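Local coordinates for sorbitol dehydrogenase (Gluconobacter oxydans, PDB 5ITG), which probably oxidises D-sorbitol to L-sorbose with an NADP cofactor, at residues 58-63 against 105-110; 148-153 against 160-165. One frame throughout, in Å; residues are numbered along the deposited sequence.

Contact 1 of 2, residues 58-63 against 105-110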
loop_
_atom_site.group_PDB
_atom_site.type_symbol
_atom_site.label_atom_id
_atom_site.label_comp_id
_atom_site.label_asym_id
_atom_site.label_seq_id
_atom_site.Cartn_x
_atom_site.Cartn_y
_atom_site.Cartn_z
ATOM N N VAL A 58 -5.422 20.300 -1.830
ATOM C CA VAL A 58 -6.862 20.493 -1.947
ATOM C C VAL A 58 -7.416 19.088 -2.164
ATOM O O VAL A 58 -7.139 18.469 -3.188
ATOM C CB VAL A 58 -7.240 21.359 -3.170
ATOM C CG1 VAL A 58 -8.751 21.472 -3.269
ATOM C CG2 VAL A 58 -6.609 22.737 -3.056
ATOM N N GLY A 59 -8.183 18.583 -1.206
ATOM C CA GLY A 59 -8.725 17.241 -1.339
ATOM C C GLY A 59 -10.060 17.172 -2.053
ATOM O O GLY A 59 -10.899 18.064 -1.909
ATOM N N VAL A 60 -10.266 16.108 -2.823
ATOM C CA VAL A 60 -11.511 15.931 -3.557
ATOM C C VAL A 60 -12.092 14.531 -3.393
ATOM O O VAL A 60 -11.406 13.531 -3.611
ATOM C CB VAL A 60 -11.317 16.188 -5.072
ATOM C CG1 VAL A 60 -12.649 16.047 -5.798
ATOM C CG2 VAL A 60 -10.736 17.568 -5.297
ATOM N N GLY A 61 -13.359 14.471 -2.993
ATOM C CA GLY A 61 -14.033 13.193 -2.842
ATOM C C GLY A 61 -14.851 12.983 -4.104
ATOM O O GLY A 61 -15.483 13.923 -4.589
ATOM N N LEU A 62 -14.845 11.770 -4.644
ATOM C CA LEU A 62 -15.576 11.482 -5.877
ATOM C C LEU A 62 -17.040 11.087 -5.698
ATOM O O LEU A 62 -17.839 11.235 -6.622
ATOM C CB LEU A 62 -14.857 10.386 -6.658
ATOM C CG LEU A 62 -13.491 10.779 -7.221
ATOM C CD1 LEU A 62 -12.723 9.525 -7.606
ATOM C CD2 LEU A 62 -13.677 11.706 -8.414
ATOM N N THR A 63 -17.390 10.579 -4.521
ATOM C CA THR A 63 -18.764 10.164 -4.252
ATOM C C THR A 63 -19.560 11.244 -3.520
ATOM O O THR A 63 -19.028 11.961 -2.676
ATOM C CB THR A 63 -18.793 8.865 -3.415
ATOM O OG1 THR A 63 -18.087 9.070 -2.186
ATOM C CG2 THR A 63 -18.137 7.729 -4.180
ATOM N N LEU A 105 -13.211 19.187 -1.063
ATOM C CA LEU A 105 -14.354 19.382 -1.943
ATOM C C LEU A 105 -15.037 18.096 -2.354
ATOM O O LEU A 105 -14.386 17.085 -2.614
ATOM C CB LEU A 105 -13.933 20.116 -3.219
ATOM C CG LEU A 105 -13.498 21.578 -3.145
ATOM C CD1 LEU A 105 -12.244 21.725 -2.310
ATOM C CD2 LEU A 105 -13.262 22.090 -4.562
ATOM N N LEU A 106 -16.362 18.144 -2.405
ATOM C CA LEU A 106 -17.154 17.013 -2.853
ATOM C C LEU A 106 -17.447 17.319 -4.319
ATOM O O LEU A 106 -18.268 18.188 -4.629
ATOM C CB LEU A 106 -18.461 16.921 -2.069
ATOM C CG LEU A 106 -18.453 16.004 -0.850
ATOM C CD1 LEU A 106 -19.759 16.155 -0.083
ATOM C CD2 LEU A 106 -18.260 14.571 -1.308
ATOM N N ALA A 107 -16.762 16.613 -5.215
ATOM C CA ALA A 107 -16.923 16.817 -6.650
ATOM C C ALA A 107 -18.369 16.959 -7.113
ATOM O O ALA A 107 -18.713 17.918 -7.804
ATOM C CB ALA A 107 -16.239 15.683 -7.417
ATOM N N PRO A 108 -19.238 16.003 -6.748
ATOM C CA PRO A 108 -20.639 16.089 -7.168
ATOM C C PRO A 108 -21.339 17.399 -6.804
ATOM O O PRO A 108 -22.173 17.885 -7.565
ATOM C CB PRO A 108 -21.271 14.872 -6.497
ATOM C CG PRO A 108 -20.150 13.870 -6.514
ATOM C CD PRO A 108 -18.974 14.723 -6.066
ATOM N N ALA A 109 -20.995 17.971 -5.653
ATOM C CA ALA A 109 -21.600 19.222 -5.201
ATOM C C ALA A 109 -21.407 20.361 -6.200
ATOM O O ALA A 109 -22.293 21.199 -6.368
ATOM C CB ALA A 109 -21.036 19.618 -3.844
ATOM N N ASP A 110 -20.250 20.397 -6.857
ATOM C CA ASP A 110 -19.971 21.433 -7.851
ATOM C C ASP A 110 -18.784 21.046 -8.729
ATOM O O ASP A 110 -17.635 21.353 -8.418
ATOM C CB ASP A 110 -19.700 22.782 -7.168
ATOM C CG ASP A 110 -19.454 23.906 -8.168
ATOM O OD1 ASP A 110 -19.665 23.687 -9.379
ATOM O OD2 ASP A 110 -19.057 25.015 -7.745
#
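Gly59, Gly61, Leu105 and Ala107 form the backbone ladder between parallel strands 56-61 and 93-106. Leu105 N donates to Gly59 O at 2.7 Å, nearly straight (175° at the hydrogen). Gly61 N then donates to Leu105 O at 2.8 Å. Ala107 N reaches Gly61 O at 3.0 Å; this bond is more bent (153°), where the chain turns into the 3-10 segment 107-109. A CA-H...O contact supports the ladder, with Val60 CA 3.2 Å from Leu105 O.

The apolar contacts lie mainly on the face that bears Val60 and Leu105. Val58 CG1 meets Leu105 CD1 at 3.6 Å, the two side chains crossing obliquely. In Val60, CG1 is anti to the backbone N (chi1 -178°). This turns the methyl along the strand to touch Ala107 CB at 4.0 Å. Helix 111-119 covers this group through Val114 and His117. On the face of Leu106, helix 66-77 packs through Ser68, Lys69 and Ala72.

Past the strand ends the two segments still touch. The Pro108 ring comes alongside the backbone, with CG 3.5 Å from Leu62 O. Leu106 CD2 comes to 3.0 Å from Thr63 O, a short approach of a methyl to a carbonyl oxygen. Thr63 OG1 turns elsewhere and is hydrogen-bonded to Ser68 OG.

Strand 56-61 also pairs with strand 26-31 through bonds of Val58 and Val60. The strand is therefore an inner one of the Rossmann sheet. Its pairing with 105-107 is set by main-chain atoms, while the apolar side chains join the sheet to the helix that follows.

Contact 2 of 2, residues 148-153 against 160-165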
loop_
_atom_site.group_PDB
_atom_site.type_symbol
_atom_site.label_atom_id
_atom_site.label_comp_id
_atom_site.label_asym_id
_atom_site.label_seq_id
_atom_site.Cartn_x
_atom_site.Cartn_y
_atom_site.Cartn_z
ATOM N N ASN A 148 -17.528 1.106 -19.096
ATOM C CA ASN A 148 -17.977 1.527 -17.781
ATOM C C ASN A 148 -18.998 2.655 -17.915
ATOM O O ASN A 148 -18.790 3.615 -18.660
ATOM C CB ASN A 148 -16.787 1.973 -16.931
ATOM C CG ASN A 148 -17.205 2.448 -15.562
ATOM O OD1 ASN A 148 -17.589 3.601 -15.385
ATOM N ND2 ASN A 148 -17.156 1.552 -14.584
ATOM N N ALA A 149 -20.101 2.525 -17.186
ATOM C CA ALA A 149 -21.191 3.499 -17.224
ATOM C C ALA A 149 -20.771 4.946 -17.002
ATOM O O ALA A 149 -21.089 5.823 -17.811
ATOM C CB ALA A 149 -22.266 3.112 -16.201
ATOM N N ALA A 150 -20.069 5.203 -15.902
ATOM C CA ALA A 150 -19.634 6.559 -15.595
ATOM C C ALA A 150 -18.686 7.098 -16.659
ATOM O O ALA A 150 -18.740 8.278 -17.009
ATOM C CB ALA A 150 -18.964 6.597 -14.227
ATOM N N VAL A 151 -17.816 6.234 -17.171
ATOM C CA VAL A 151 -16.859 6.645 -18.197
ATOM C C VAL A 151 -17.558 7.073 -19.481
ATOM O O VAL A 151 -17.208 8.093 -20.089
ATOM C CB VAL A 151 -15.875 5.502 -18.533
ATOM C CG1 VAL A 151 -14.996 5.896 -19.710
ATOM C CG2 VAL A 151 -15.021 5.188 -17.322
ATOM N N LYS A 152 -18.547 6.288 -19.900
ATOM C CA LYS A 152 -19.290 6.599 -21.114
ATOM C C LYS A 152 -20.051 7.906 -20.944
ATOM O O LYS A 152 -20.130 8.715 -21.868
ATOM C CB LYS A 152 -20.258 5.461 -21.444
ATOM C CG LYS A 152 -19.569 4.122 -21.690
ATOM C CD LYS A 152 -20.577 3.003 -21.946
ATOM C CE LYS A 152 -21.376 3.242 -23.222
ATOM N NZ LYS A 152 -20.482 3.361 -24.411
ATOM N N ALA A 153 -20.607 8.121 -19.757
ATOM C CA ALA A 153 -21.349 9.346 -19.492
ATOM C C ALA A 153 -20.404 10.541 -19.574
ATOM O O ALA A 153 -20.758 11.597 -20.115
ATOM C CB ALA A 153 -22.001 9.279 -18.114
ATOM N N LYS A 160 -18.380 18.342 -18.062
ATOM C CA LYS A 160 -18.959 18.233 -16.723
ATOM C C LYS A 160 -18.897 16.750 -16.345
ATOM O O LYS A 160 -19.923 16.075 -16.238
ATOM C CB LYS A 160 -20.413 18.724 -16.726
ATOM C CG LYS A 160 -20.983 19.018 -15.344
ATOM C CD LYS A 160 -22.408 19.567 -15.442
ATOM C CE LYS A 160 -22.932 20.037 -14.086
ATOM N NZ LYS A 160 -24.334 20.559 -14.175
ATOM N N PRO A 161 -17.674 16.228 -16.146
ATOM C CA PRO A 161 -17.385 14.835 -15.789
ATOM C C PRO A 161 -17.643 14.496 -14.324
ATOM O O PRO A 161 -17.785 15.391 -13.489
ATOM C CB PRO A 161 -15.912 14.715 -16.138
ATOM C CG PRO A 161 -15.391 16.025 -15.646
ATOM C CD PRO A 161 -16.427 17.019 -16.169
ATOM N N SER A 162 -17.696 13.199 -14.024
ATOM C CA SER A 162 -17.900 12.736 -12.654
ATOM C C SER A 162 -16.793 11.761 -12.240
ATOM O O SER A 162 -16.625 11.475 -11.057
ATOM C CB SER A 162 -19.254 12.036 -12.508
ATOM O OG SER A 162 -19.258 10.798 -13.193
ATOM N N THR A 163 -16.041 11.241 -13.209
ATOM C CA THR A 163 -14.967 10.299 -12.889
ATOM C C THR A 163 -13.626 11.015 -12.805
ATOM O O THR A 163 -13.441 12.084 -13.395
ATOM C CB THR A 163 -14.847 9.169 -13.942
ATOM O OG1 THR A 163 -14.295 9.693 -15.154
ATOM C CG2 THR A 163 -16.210 8.556 -14.230
ATOM N N VAL A 164 -12.689 10.426 -12.069
ATOM C CA VAL A 164 -11.370 11.026 -11.922
ATOM C C VAL A 164 -10.754 11.176 -13.305
ATOM O O VAL A 164 -10.102 12.171 -13.599
ATOM C CB VAL A 164 -10.448 10.161 -11.002
ATOM C CG1 VAL A 164 -10.126 8.830 -11.662
ATOM C CG2 VAL A 164 -9.181 10.929 -10.661
ATOM N N PHE A 165 -10.985 10.189 -14.163
ATOM C CA PHE A 165 -10.457 10.223 -15.525
ATOM C C PHE A 165 -10.998 11.451 -16.254
ATOM O O PHE A 165 -10.247 12.197 -16.888
ATOM C CB PHE A 165 -10.879 8.963 -16.277
ATOM C CG PHE A 165 -10.763 7.716 -15.463
ATOM C CD1 PHE A 165 -9.518 7.257 -15.044
ATOM C CD2 PHE A 165 -11.896 7.011 -15.092
ATOM C CE1 PHE A 165 -9.406 6.110 -14.262
ATOM C CE2 PHE A 165 -11.797 5.866 -14.313
ATOM C CZ PHE A 165 -10.544 5.414 -13.896
#
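Ser162 meets helix 149-156 loosely, its OG 4.3 Å from Ala150 CB. Its backbone N is hydrogen-bonded to Asp154 OD1, so the carboxylate of Asp154, on that helix, holds the loop by its backbone.

Thr163 makes the main contact. Its CG2 presses on Ala150 CB at 3.4 Å, tighter than usual for two carbons. Chi1 of 72° sends OG1 back toward the helix start and CG2 out toward Ala150. One branch thus packs on Ala150. The other has two partners: OG1 accepts from Gly166 N as an N-cap and is also hydrogen-bonded to Asp154 OD2.

Phe165 comes next, in the first turn of helix 164-177. Val151 CG2 approaches its ring obliquely, 4.2 Å from CD2. Val164 CG1 lies over the centre of one ring face, 3.7 Å above the plane. Phe144 makes an edge-to-face contact, and Tyr205 of helix 194-209 touches both Val151 and Phe165.

The facing helix is capped too. Asn148 OD1 accepts from Val151 N at 3.2 Å, using an in-plane lone pair. The arrangement is a helix-loop-helix connection within the Rossmann domain, with a side-chain N-cap, Asn148 or Thr163, just ahead of each helix.

How the contacts relate
Contact 1 and contact 2 follow one another along the chain. Their centres are 14 Å apart, and both belong to the Rossmann domain. Leu62 joins them: its CD2 lies 4.0 Å from Ser162 O and equally far from Val164 N. Helix 164-177, which starts in contact 2, also reaches contact 1 through Tyr167, which touches Ala107. Contact 1 is strand pairing within the sheet; contact 2 lies at the start of a helix that packs beside it. Rossmann domains bind their dinucleotide at the carboxyl ends of the parallel strands, and contact 1 includes two such ends. The structure is substrate-free, and a place near the cofactor site is only an inference from the fold.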